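Local coordinates for GGDEF and EAL domain-containing protein (Vibrio cholerae O1 str. 2010EL-1786, PDB 6PWK), which binds the second messenger c-di-GMP in its EAL domain as a LapD receptor, and probably takes part in signalling that controls large adhesins and biofilm formation, at residues F200-Q205 with D249-E254; Q241-H246 with I278-F283; R255-L260 with L295-L300. All coordinates share one frame; numbering follows the deposited sequence.

Overall arrangement
Helix 245-261 supplies one side of all three contacts, so they line up along a single rod of the EAL domain. Contact 2 lies at its N-terminal turn, contact 1 on the middle and contact 3 toward its C-terminal end. The centres of contacts 1 and 3 are about 12 Å apart, and those of contacts 1 and 2 about 17 Å. Contact 1 holds four residues of the c-di-GMP pocket; contact 2 meets it through the Phe283 ring, which packs on Asp249, Gln250 and Ile253, and contact 3 through Arg255 against Phe202. Contacts 2 and 3 do not touch, their nearest atoms being about 10 Å apart.

Contact 1 of 3, residues F200-Q205 with D249-E254; sequences FTFRYQ and DQYVIE. With C2E (9,9'-[(2R,3R,3aS,5S,7aR,9R,10R,10aS,12S,14aR)-3,5,10,12-tetrahydroxy-5,12-dioxidooctahydro-2H,7H-difuro[3,2-d:3',2'-j][1,3,7,9,2,8]tetraoxadiphosphacyclododecine-2,9-diyl]bis(2-amino-1,9-dihydro-6H-purin-6-one)), chain C.
Strand 200-205, bearing Phe200 and Phe202, passes helix 249-254, bearing Tyr251 and Val252, at 64°, with the two axes 11.2 Å apart at their closest. Tyr251 CG lies anti to the backbone N (chi1 174°), which carries the ring to Phe200: Tyr251 CE2 sits over one face of the Phe200 ring, offset toward its rim and 3.5 Å from Phe200 CD1. The two ring planes are inclined at 49° and meet obliquely. Tyr251 CE2 also approaches the edge of the Phe202 ring, near its plane, and Phe202 CE1 meets Val252 CG1 at 4.3 Å. Beyond the rings, Tyr251 OH is hydrogen-bonded to Asp198 and Arg255. Both segments also reach c-di-GMP. Arg203 NH2 gives a nearly straight bond of 2.7 Å to the ribose oxygen O2', in the guanidinium plane, while Arg203 NH1 reaches the phosphate oxygen O21 at 3.0 Å. Gln205 NE2 donates to N7 of one guanine (3.2 Å). From the helix, Asp249 OD1 accepts a 2.7 Å bond from N21 of the other guanine; its OD2 is held by Ser277 and Ala274. An aromatic cluster thus joins strand and helix of the TIM-barrel-like EAL fold beside the c-di-GMP pocket, which Arg203, Gln205, Asp249 and Val252 help line.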
loop_
_atom_site.group_PDB
_atom_site.type_symbol
_atom_site.label_atom_id
_atom_site.label_comp_id
_atom_site.label_asym_id
_atom_site.label_seq_id
_atom_site.Cartn_x
_atom_site.Cartn_y
_atom_site.Cartn_z
ATOM N N PHE A 200 -17.375 22.114 13.544
ATOM C CA PHE A 200 -16.902 21.166 14.539
ATOM C C PHE A 200 -17.136 21.675 15.955
ATOM O O PHE A 200 -17.015 22.871 16.234
ATOM C CB PHE A 200 -15.414 20.878 14.332
ATOM C CG PHE A 200 -15.146 19.777 13.348
ATOM C CD1 PHE A 200 -15.221 20.011 11.985
ATOM C CD2 PHE A 200 -14.820 18.506 13.786
ATOM C CE1 PHE A 200 -14.977 18.996 11.080
ATOM C CE2 PHE A 200 -14.575 17.489 12.887
ATOM C CZ PHE A 200 -14.653 17.734 11.533
ATOM N N THR A 201 -17.482 20.749 16.846
ATOM C CA THR A 201 -17.558 20.994 18.277
ATOM C C THR A 201 -16.610 20.037 18.985
ATOM O O THR A 201 -16.310 18.951 18.478
ATOM C CB THR A 201 -18.985 20.808 18.810
ATOM O OG1 THR A 201 -19.396 19.450 18.613
ATOM C CG2 THR A 201 -19.952 21.734 18.085
ATOM N N PHE A 202 -16.136 20.441 20.162
ATOM C CA PHE A 202 -15.126 19.678 20.880
ATOM C C PHE A 202 -15.521 19.509 22.339
ATOM O O PHE A 202 -16.063 20.428 22.959
ATOM C CB PHE A 202 -13.753 20.351 20.788
ATOM C CG PHE A 202 -13.238 20.472 19.384
ATOM C CD1 PHE A 202 -12.550 19.426 18.795
ATOM C CD2 PHE A 202 -13.449 21.628 18.653
ATOM C CE1 PHE A 202 -12.077 19.532 17.505
ATOM C CE2 PHE A 202 -12.979 21.741 17.360
ATOM C CZ PHE A 202 -12.291 20.691 16.786
ATOM N N ARG A 203 -15.242 18.325 22.875
ATOM C CA ARG A 203 -15.482 17.991 24.269
ATOM C C ARG A 203 -14.165 17.596 24.923
ATOM O O ARG A 203 -13.304 16.982 24.287
ATOM C CB ARG A 203 -16.502 16.852 24.398
ATOM C CG ARG A 203 -17.903 17.223 23.938
ATOM C CD ARG A 203 -18.770 15.994 23.700
ATOM N NE ARG A 203 -18.552 14.946 24.694
ATOM C CZ ARG A 203 -18.189 13.702 24.399
ATOM N NH1 ARG A 203 -18.012 13.342 23.132
ATOM N NH2 ARG A 203 -18.014 12.814 25.367
ATOM N N TYR A 204 -14.009 17.957 26.195
ATOM C CA TYR A 204 -12.785 17.690 26.946
ATOM C C TYR A 204 -13.145 16.869 28.178
ATOM O O TYR A 204 -13.803 17.374 29.094
ATOM C CB TYR A 204 -12.087 18.992 27.344
ATOM C CG TYR A 204 -11.765 19.916 26.186
ATOM C CD1 TYR A 204 -12.712 20.808 25.699
ATOM C CD2 TYR A 204 -10.511 19.906 25.589
ATOM C CE1 TYR A 204 -12.424 21.656 24.645
ATOM C CE2 TYR A 204 -10.212 20.752 24.535
ATOM C CZ TYR A 204 -11.172 21.624 24.068
ATOM O OH TYR A 204 -10.879 22.466 23.020
ATOM N N GLN A 205 -12.709 15.612 28.206
ATOM C CA GLN A 205 -12.955 14.715 29.330
ATOM C C GLN A 205 -11.657 14.532 30.105
ATOM O O GLN A 205 -10.649 14.093 29.540
ATOM C CB GLN A 205 -13.494 13.366 28.855
ATOM C CG GLN A 205 -14.033 12.497 29.980
ATOM C CD GLN A 205 -14.542 11.157 29.495
ATOM O OE1 GLN A 205 -13.882 10.473 28.713
ATOM N NE2 GLN A 205 -15.728 10.773 29.954
ATOM N N ASP A 249 -7.400 14.476 11.045
ATOM C CA ASP A 249 -6.522 14.584 12.205
ATOM C C ASP A 249 -5.725 15.882 12.185
ATOM O O ASP A 249 -5.498 16.492 13.236
ATOM C CB ASP A 249 -5.585 13.379 12.274
ATOM C CG ASP A 249 -6.248 12.161 12.889
ATOM O OD1 ASP A 249 -7.235 12.336 13.633
ATOM O OD2 ASP A 249 -5.779 11.031 12.634
ATOM N N GLN A 250 -5.291 16.322 11.003
ATOM C CA GLN A 250 -4.543 17.573 10.922
ATOM C C GLN A 250 -5.416 18.765 11.293
ATOM O O GLN A 250 -4.931 19.733 11.889
ATOM C CB GLN A 250 -3.954 17.744 9.521
ATOM C CG GLN A 250 -2.754 16.850 9.253
ATOM C CD GLN A 250 -2.410 16.749 7.781
ATOM O OE1 GLN A 250 -1.933 15.715 7.313
ATOM N NE2 GLN A 250 -2.651 17.825 7.041
ATOM N N TYR A 251 -6.705 18.715 10.953
ATOM C CA TYR A 251 -7.611 19.792 11.339
ATOM C C TYR A 251 -7.805 19.828 12.850
ATOM O O TYR A 251 -7.756 20.898 13.467
ATOM C CB TYR A 251 -8.954 19.634 10.626
ATOM C CG TYR A 251 -10.001 20.621 11.087
ATOM C CD1 TYR A 251 -10.026 21.919 10.591
ATOM C CD2 TYR A 251 -10.965 20.257 12.020
ATOM C CE1 TYR A 251 -10.981 22.826 11.011
ATOM C CE2 TYR A 251 -11.922 21.157 12.446
ATOM C CZ TYR A 251 -11.926 22.439 11.939
ATOM O OH TYR A 251 -12.880 23.338 12.359
ATOM N N VAL A 252 -8.027 18.662 13.462
ATOM C CA VAL A 252 -8.220 18.600 14.908
ATOM C C VAL A 252 -6.973 19.085 15.636
ATOM O O VAL A 252 -7.061 19.851 16.603
ATOM C CB VAL A 252 -8.606 17.171 15.332
ATOM C CG1 VAL A 252 -8.622 17.051 16.850
ATOM C CG2 VAL A 252 -9.959 16.791 14.743
ATOM N N ILE A 253 -5.793 18.655 15.180
ATOM C CA ILE A 253 -4.548 19.069 15.825
ATOM C C ILE A 253 -4.364 20.576 15.714
ATOM O O ILE A 253 -3.945 21.237 16.672
ATOM C CB ILE A 253 -3.354 18.305 15.225
ATOM C CG1 ILE A 253 -3.441 16.819 15.572
ATOM C CG2 ILE A 253 -2.040 18.885 15.723
ATOM C CD1 ILE A 253 -2.408 15.970 14.867
ATOM N N GLU A 254 -4.681 21.146 14.549
ATOM C CA GLU A 254 -4.589 22.594 14.386
ATOM C C GLU A 254 -5.526 23.312 15.347
ATOM O O GLU A 254 -5.125 24.264 16.026
ATOM C CB GLU A 254 -4.897 22.981 12.939
ATOM C CG GLU A 254 -3.768 22.689 11.965
ATOM C CD GLU A 254 -4.154 22.972 10.526
ATOM O OE1 GLU A 254 -5.365 23.095 10.247
ATOM O OE2 GLU A 254 -3.245 23.070 9.675
HETATM P P1 C2E C . -12.290 6.652 22.267
HETATM O O2P C2E C . -10.806 6.897 22.268
HETATM O O1P C2E C . -12.475 5.385 23.054
HETATM O "O5'" C2E C . -13.095 7.793 23.122
HETATM C "C5'" C2E C . -13.959 7.372 24.125
HETATM C "C4'" C2E C . -15.383 7.349 23.504
HETATM O "O4'" C2E C . -16.240 6.861 24.352
HETATM C "C3'" C2E C . -15.897 8.778 23.249
HETATM O "O3'" C2E C . -16.968 8.666 22.444
HETATM C "C2'" C2E C . -16.390 9.156 24.654
HETATM O "O2'" C2E C . -17.307 10.328 24.577
HETATM C "C1'" C2E C . -17.107 8.099 24.914
HETATM N N9 C2E C . -17.417 7.726 26.271
HETATM C C8 C2E C . -16.519 8.504 26.923
HETATM N N7 C2E C . -16.678 8.255 28.248
HETATM C C5 C2E C . -17.635 7.346 28.401
HETATM C C6 C2E C . -18.269 6.650 29.618
HETATM O O6 C2E C . -17.925 6.892 30.725
HETATM N N1 C2E C . -19.309 5.686 29.422
HETATM C C2 C2E C . -19.778 5.343 28.104
HETATM N N2 C2E C . -20.833 4.367 27.847
HETATM N N3 C2E C . -19.154 6.016 26.978
HETATM C C4 C2E C . -18.078 7.021 27.169
HETATM P P11 C2E C . -16.878 9.653 21.114
HETATM O O21 C2E C . -16.951 11.141 21.332
HETATM O O11 C2E C . -18.075 9.317 20.261
HETATM O O5A C2E C . -15.517 9.082 20.373
HETATM C C5A C2E C . -15.724 7.838 19.763
HETATM C C4A C2E C . -14.511 7.432 19.027
HETATM O O4A C2E C . -14.335 8.224 18.004
HETATM C C3A C2E C . -13.149 7.580 20.007
HETATM O O3A C2E C . -12.921 6.307 20.774
HETATM C C2A C2E C . -12.214 7.790 19.247
HETATM O O2A C2E C . -11.602 6.488 18.800
HETATM C C1A C2E C . -12.868 8.588 17.990
HETATM N N91 C2E C . -12.689 9.882 18.123
HETATM C C81 C2E C . -13.375 10.770 18.859
HETATM N N71 C2E C . -12.793 11.965 18.648
HETATM C C51 C2E C . -11.779 11.801 17.803
HETATM C C61 C2E C . -10.773 12.779 17.207
HETATM O O61 C2E C . -10.847 13.916 17.508
HETATM N N11 C2E C . -9.759 12.331 16.303
HETATM C C21 C2E C . -9.680 10.942 15.944
HETATM N N21 C2E C . -8.647 10.491 15.024
HETATM N N31 C2E C . -10.650 10.012 16.525
HETATM C C41 C2E C . -11.705 10.489 17.467
#

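Contact 2 of 3, residues Q241-H246 with I278-F283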
loop_
_atom_site.group_PDB
_atom_site.type_symbol
_atom_site.label_atom_id
_atom_site.label_comp_id
_atom_site.label_asym_id
_atom_site.label_seq_id
_atom_site.Cartn_x
_atom_site.Cartn_y
_atom_site.Cartn_z
ATOM N N GLN A 241 -10.708 4.220 5.055
ATOM C CA GLN A 241 -10.795 3.395 3.856
ATOM C C GLN A 241 -10.430 4.183 2.607
ATOM O O GLN A 241 -9.981 3.600 1.614
ATOM C CB GLN A 241 -12.199 2.807 3.723
ATOM C CG GLN A 241 -12.219 1.410 3.133
ATOM C CD GLN A 241 -11.626 0.382 4.074
ATOM O OE1 GLN A 241 -11.874 0.412 5.279
ATOM N NE2 GLN A 241 -10.832 -0.533 3.530
ATOM N N LEU A 242 -10.609 5.501 2.637
ATOM C CA LEU A 242 -10.267 6.366 1.517
ATOM C C LEU A 242 -8.932 7.076 1.712
ATOM O O LEU A 242 -8.613 7.985 0.941
ATOM C CB LEU A 242 -11.378 7.390 1.288
ATOM C CG LEU A 242 -12.767 6.830 0.963
ATOM C CD1 LEU A 242 -13.793 7.953 0.872
ATOM C CD2 LEU A 242 -12.744 6.014 -0.321
ATOM N N ASN A 243 -8.155 6.684 2.724
ATOM C CA ASN A 243 -6.850 7.288 3.009
ATOM C C ASN A 243 -6.959 8.806 3.143
ATOM O O ASN A 243 -6.142 9.561 2.608
ATOM C CB ASN A 243 -5.822 6.910 1.942
ATOM C CG ASN A 243 -5.618 5.411 1.836
ATOM O OD1 ASN A 243 -4.940 4.805 2.664
ATOM N ND2 ASN A 243 -6.203 4.806 0.808
ATOM N N ALA A 244 -7.983 9.257 3.870
ATOM C CA ALA A 244 -8.224 10.680 4.056
ATOM C C ALA A 244 -8.353 11.074 5.524
ATOM O O ALA A 244 -8.666 12.237 5.811
ATOM C CB ALA A 244 -9.484 11.116 3.296
ATOM N N SER A 245 -8.120 10.151 6.457
ATOM C CA SER A 245 -8.260 10.478 7.872
ATOM C C SER A 245 -7.208 11.474 8.345
ATOM O O SER A 245 -7.443 12.178 9.334
ATOM C CB SER A 245 -8.190 9.208 8.723
ATOM O OG SER A 245 -6.888 8.650 8.700
ATOM N N HIS A 246 -6.062 11.557 7.664
ATOM C CA HIS A 246 -5.044 12.519 8.073
ATOM C C HIS A 246 -5.499 13.953 7.835
ATOM O O HIS A 246 -5.048 14.865 8.535
ATOM C CB HIS A 246 -3.726 12.242 7.350
ATOM C CG HIS A 246 -3.796 12.420 5.867
ATOM N ND1 HIS A 246 -4.266 11.437 5.022
ATOM C CD2 HIS A 246 -3.452 13.462 5.076
ATOM C CE1 HIS A 246 -4.211 11.869 3.775
ATOM N NE2 HIS A 246 -3.720 13.095 3.781
ATOM N N ILE A 278 -1.412 7.582 10.610
ATOM C CA ILE A 278 -0.037 7.279 10.992
ATOM C C ILE A 278 0.702 6.559 9.868
ATOM O O ILE A 278 1.920 6.726 9.708
ATOM C CB ILE A 278 -0.042 6.476 12.309
ATOM C CG1 ILE A 278 -0.107 7.438 13.498
ATOM C CG2 ILE A 278 1.161 5.547 12.413
ATOM C CD1 ILE A 278 -0.338 6.760 14.821
ATOM N N SER A 279 -0.009 5.776 9.060
ATOM C CA SER A 279 0.587 5.114 7.906
ATOM C C SER A 279 0.717 6.036 6.696
ATOM O O SER A 279 1.028 5.558 5.600
ATOM C CB SER A 279 -0.229 3.873 7.535
ATOM O OG SER A 279 -1.596 4.194 7.354
ATOM N N GLN A 280 0.488 7.340 6.874
ATOM C CA GLN A 280 0.649 8.315 5.807
ATOM C C GLN A 280 1.937 9.090 6.041
ATOM O O GLN A 280 1.996 9.902 6.977
ATOM C CB GLN A 280 -0.547 9.265 5.764
ATOM C CG GLN A 280 -1.127 9.498 4.374
ATOM C CD GLN A 280 -1.815 8.269 3.809
ATOM O OE1 GLN A 280 -2.259 7.393 4.550
ATOM N NE2 GLN A 280 -1.907 8.200 2.486
ATOM N N PRO A 281 2.985 8.880 5.241
ATOM C CA PRO A 281 4.257 9.572 5.510
ATOM C C PRO A 281 4.165 11.086 5.415
ATOM O O PRO A 281 4.949 11.784 6.072
ATOM C CB PRO A 281 5.200 8.992 4.446
ATOM C CG PRO A 281 4.295 8.495 3.365
ATOM C CD PRO A 281 3.073 7.992 4.071
ATOM N N SER A 282 3.238 11.619 4.616
ATOM C CA SER A 282 3.030 13.064 4.599
ATOM C C SER A 282 2.532 13.568 5.945
ATOM O O SER A 282 2.880 14.679 6.365
ATOM C CB SER A 282 2.048 13.438 3.490
ATOM O OG SER A 282 0.843 12.705 3.613
ATOM N N PHE A 283 1.726 12.763 6.638
ATOM C CA PHE A 283 1.269 13.134 7.973
ATOM C C PHE A 283 2.409 13.098 8.983
ATOM O O PHE A 283 2.432 13.902 9.922
ATOM C CB PHE A 283 0.133 12.207 8.405
ATOM C CG PHE A 283 -0.412 12.503 9.771
ATOM C CD1 PHE A 283 -1.174 13.640 9.998
ATOM C CD2 PHE A 283 -0.177 11.638 10.827
ATOM C CE1 PHE A 283 -1.679 13.911 11.255
ATOM C CE2 PHE A 283 -0.682 11.904 12.085
ATOM C CZ PHE A 283 -1.434 13.042 12.298
#
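The Schellman turn at Asn243, which closes the preceding helix, and the first turn of helix 245-261 at His246 face the N-cap residue Gln280 and the opening turn of helix 281-292 at Phe283. His246 and Gln280 carry most of the meeting: Gln280 CG stands over one face of the imidazole, offset toward its rim, in a CH-pi contact 4.1 Å from the His246 ring centroid, its nearest ring atom being ND1 at 3.7 Å. A bend at chi2 (69°) brings the Gln280 amide alongside the imidazole, and the two planes are 7° apart. The Gln280 side chain runs at about a right angle to that of Asn243, with only loose contact. Within the EAL barrel these are two neighbouring peripheral helices starting side by side, and His246 CA and Phe283 CA come within 6.3 Å. Nearer the backbone, His246 CB rests against the Phe283 ring, 3.9 Å from CD1, and Phe283 CB is about as near. With its CG anti to the backbone N (chi1 180°), Phe283 sends its ring onward to Asp249, Gln250 and Ile253 of the first helix. At the same helix start, Pro281 packs on Tyr316 of the second subunit and Ser282 on His315 of that subunit.

Contact 3 of 3, residues R255-L260 with L295-L300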
loop_
_atom_site.group_PDB
_atom_site.type_symbol
_atom_site.label_atom_id
_atom_site.label_comp_id
_atom_site.label_asym_id
_atom_site.label_seq_id
_atom_site.Cartn_x
_atom_site.Cartn_y
_atom_site.Cartn_z
ATOM N N ARG A 255 -6.781 22.858 15.431
ATOM C CA ARG A 255 -7.751 23.510 16.307
ATOM C C ARG A 255 -7.352 23.384 17.772
ATOM O O ARG A 255 -7.527 24.326 18.554
ATOM C CB ARG A 255 -9.143 22.922 16.077
ATOM C CG ARG A 255 -9.689 23.163 14.678
ATOM C CD ARG A 255 -10.240 24.572 14.521
ATOM N NE ARG A 255 -11.634 24.665 14.948
ATOM C CZ ARG A 255 -12.028 25.091 16.143
ATOM N NH1 ARG A 255 -11.133 25.475 17.043
ATOM N NH2 ARG A 255 -13.320 25.138 16.437
ATOM N N VAL A 256 -6.810 22.229 18.163
ATOM C CA VAL A 256 -6.380 22.041 19.547
ATOM C C VAL A 256 -5.200 22.949 19.873
ATOM O O VAL A 256 -5.150 23.562 20.946
ATOM C CB VAL A 256 -6.048 20.560 19.804
ATOM C CG1 VAL A 256 -5.318 20.400 21.127
ATOM C CG2 VAL A 256 -7.319 19.724 19.793
ATOM N N ILE A 257 -4.236 23.057 18.955
ATOM C CA ILE A 257 -3.063 23.890 19.205
ATOM C C ILE A 257 -3.457 25.361 19.294
ATOM O O ILE A 257 -2.903 26.114 20.105
ATOM C CB ILE A 257 -1.993 23.642 18.125
ATOM C CG1 ILE A 257 -1.375 22.254 18.307
ATOM C CG2 ILE A 257 -0.911 24.715 18.169
ATOM C CD1 ILE A 257 -0.342 21.900 17.265
ATOM N N GLN A 258 -4.424 25.791 18.477
ATOM C CA GLN A 258 -4.945 27.150 18.596
ATOM C C GLN A 258 -5.449 27.424 20.007
ATOM O O GLN A 258 -5.194 28.496 20.570
ATOM C CB GLN A 258 -6.070 27.379 17.586
ATOM C CG GLN A 258 -5.656 27.306 16.129
ATOM C CD GLN A 258 -6.855 27.254 15.201
ATOM O OE1 GLN A 258 -7.941 27.719 15.546
ATOM N NE2 GLN A 258 -6.667 26.673 14.020
ATOM N N GLN A 259 -6.164 26.463 20.597
ATOM C CA GLN A 259 -6.667 26.637 21.957
ATOM C C GLN A 259 -5.529 26.726 22.965
ATOM O O GLN A 259 -5.597 27.512 23.917
ATOM C CB GLN A 259 -7.616 25.493 22.314
ATOM C CG GLN A 259 -9.008 25.633 21.723
ATOM C CD GLN A 259 -9.764 26.811 22.304
ATOM O OE1 GLN A 259 -9.504 27.237 23.430
ATOM N NE2 GLN A 259 -10.705 27.348 21.536
ATOM N N LEU A 260 -4.476 25.928 22.779
ATOM C CA LEU A 260 -3.334 26.007 23.684
ATOM C C LEU A 260 -2.567 27.310 23.492
ATOM O O LEU A 260 -2.045 27.877 24.460
ATOM C CB LEU A 260 -2.414 24.804 23.481
ATOM C CG LEU A 260 -2.983 23.452 23.914
ATOM C CD1 LEU A 260 -1.953 22.349 23.727
ATOM C CD2 LEU A 260 -3.454 23.509 25.357
ATOM N N LEU A 295 6.417 25.212 19.625
ATOM C CA LEU A 295 7.195 24.535 20.659
ATOM C C LEU A 295 6.736 24.919 22.058
ATOM O O LEU A 295 6.936 24.149 23.004
ATOM C CB LEU A 295 8.682 24.851 20.487
ATOM C CG LEU A 295 9.331 24.399 19.178
ATOM C CD1 LEU A 295 10.747 24.942 19.068
ATOM C CD2 LEU A 295 9.329 22.882 19.077
ATOM N N SER A 296 6.123 26.095 22.210
ATOM C CA SER A 296 5.707 26.548 23.534
ATOM C C SER A 296 4.634 25.640 24.122
ATOM O O SER A 296 4.613 25.398 25.335
ATOM C CB SER A 296 5.207 27.991 23.455
ATOM O OG SER A 296 4.232 28.134 22.437
ATOM N N VAL A 297 3.740 25.119 23.279
ATOM C CA VAL A 297 2.651 24.265 23.736
ATOM C C VAL A 297 2.943 22.787 23.533
ATOM O O VAL A 297 2.078 21.949 23.825
ATOM C CB VAL A 297 1.331 24.638 23.032
ATOM C CG1 VAL A 297 1.026 26.115 23.224
ATOM C CG2 VAL A 297 1.404 24.289 21.549
ATOM N N ALA A 298 4.137 22.440 23.046
ATOM C CA ALA A 298 4.422 21.052 22.688
ATOM C C ALA A 298 4.368 20.135 23.903
ATOM O O ALA A 298 3.949 18.976 23.796
ATOM C CB ALA A 298 5.784 20.958 22.004
ATOM N N ASN A 299 4.786 20.632 25.068
ATOM C CA ASN A 299 4.755 19.821 26.279
ATOM C C ASN A 299 3.341 19.541 26.768
ATOM O O ASN A 299 3.167 18.702 27.658
ATOM C CB ASN A 299 5.567 20.497 27.386
ATOM C CG ASN A 299 5.182 21.950 27.589
ATOM O OD1 ASN A 299 5.764 22.850 26.981
ATOM N ND2 ASN A 299 4.199 22.188 28.448
ATOM N N LEU A 300 2.332 20.210 26.210
ATOM C CA LEU A 300 0.945 20.042 26.622
ATOM C C LEU A 300 0.142 19.185 25.648
ATOM O O LEU A 300 -1.092 19.201 25.693
ATOM C CB LEU A 300 0.278 21.409 26.790
ATOM C CG LEU A 300 0.872 22.357 27.833
ATOM C CD1 LEU A 300 0.245 23.737 27.718
ATOM C CD2 LEU A 300 0.676 21.796 29.231
#
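Val297 projects into the groove between Ile257 and Leu260, one turn apart on helix 245-261, where the helix meets the chain that leads from helix 281-292 into strand 301-305. That chain is the return limb of a beta-alpha-beta crossover in the TIM-barrel-like EAL domain, linking the parallel neighbours 269-272 and 301-305, and helix 245-261 packs on both strands. The two methyls of Val297 divide the groove. CG1, anti to the carbonyl carbon (chi1 -55°), packs against Leu260 CB at 3.7 Å and also comes close to the backbone oxygen of Leu260; CG2 turns to the other wall and meets Ile257 CG2 at 4.1 Å.

The fit is reciprocal, since Leu260 is itself a bump. Its side chain leaves the helix toward the turn, and CD1, anti to CA, enters the hollow between Val297 and Leu300, with Val297 CB at 4.1 Å to one side. A backbone hydrogen bond from Leu300 N to Val297 O (3.0 Å) joins the two residues that flank the hollow. Leu301 and Leu269 of the barrel strands also touch Leu260, and Leu269 is tied to Leu300 by a backbone hydrogen bond. The interface between the segments is wholly apolar in its side chains, with no hydrogen bond crossing it. At the far wall of the hollow, Leu260 CD1 lies 3.9 Å from Leu300 CB and 3.8 Å from Leu300 O.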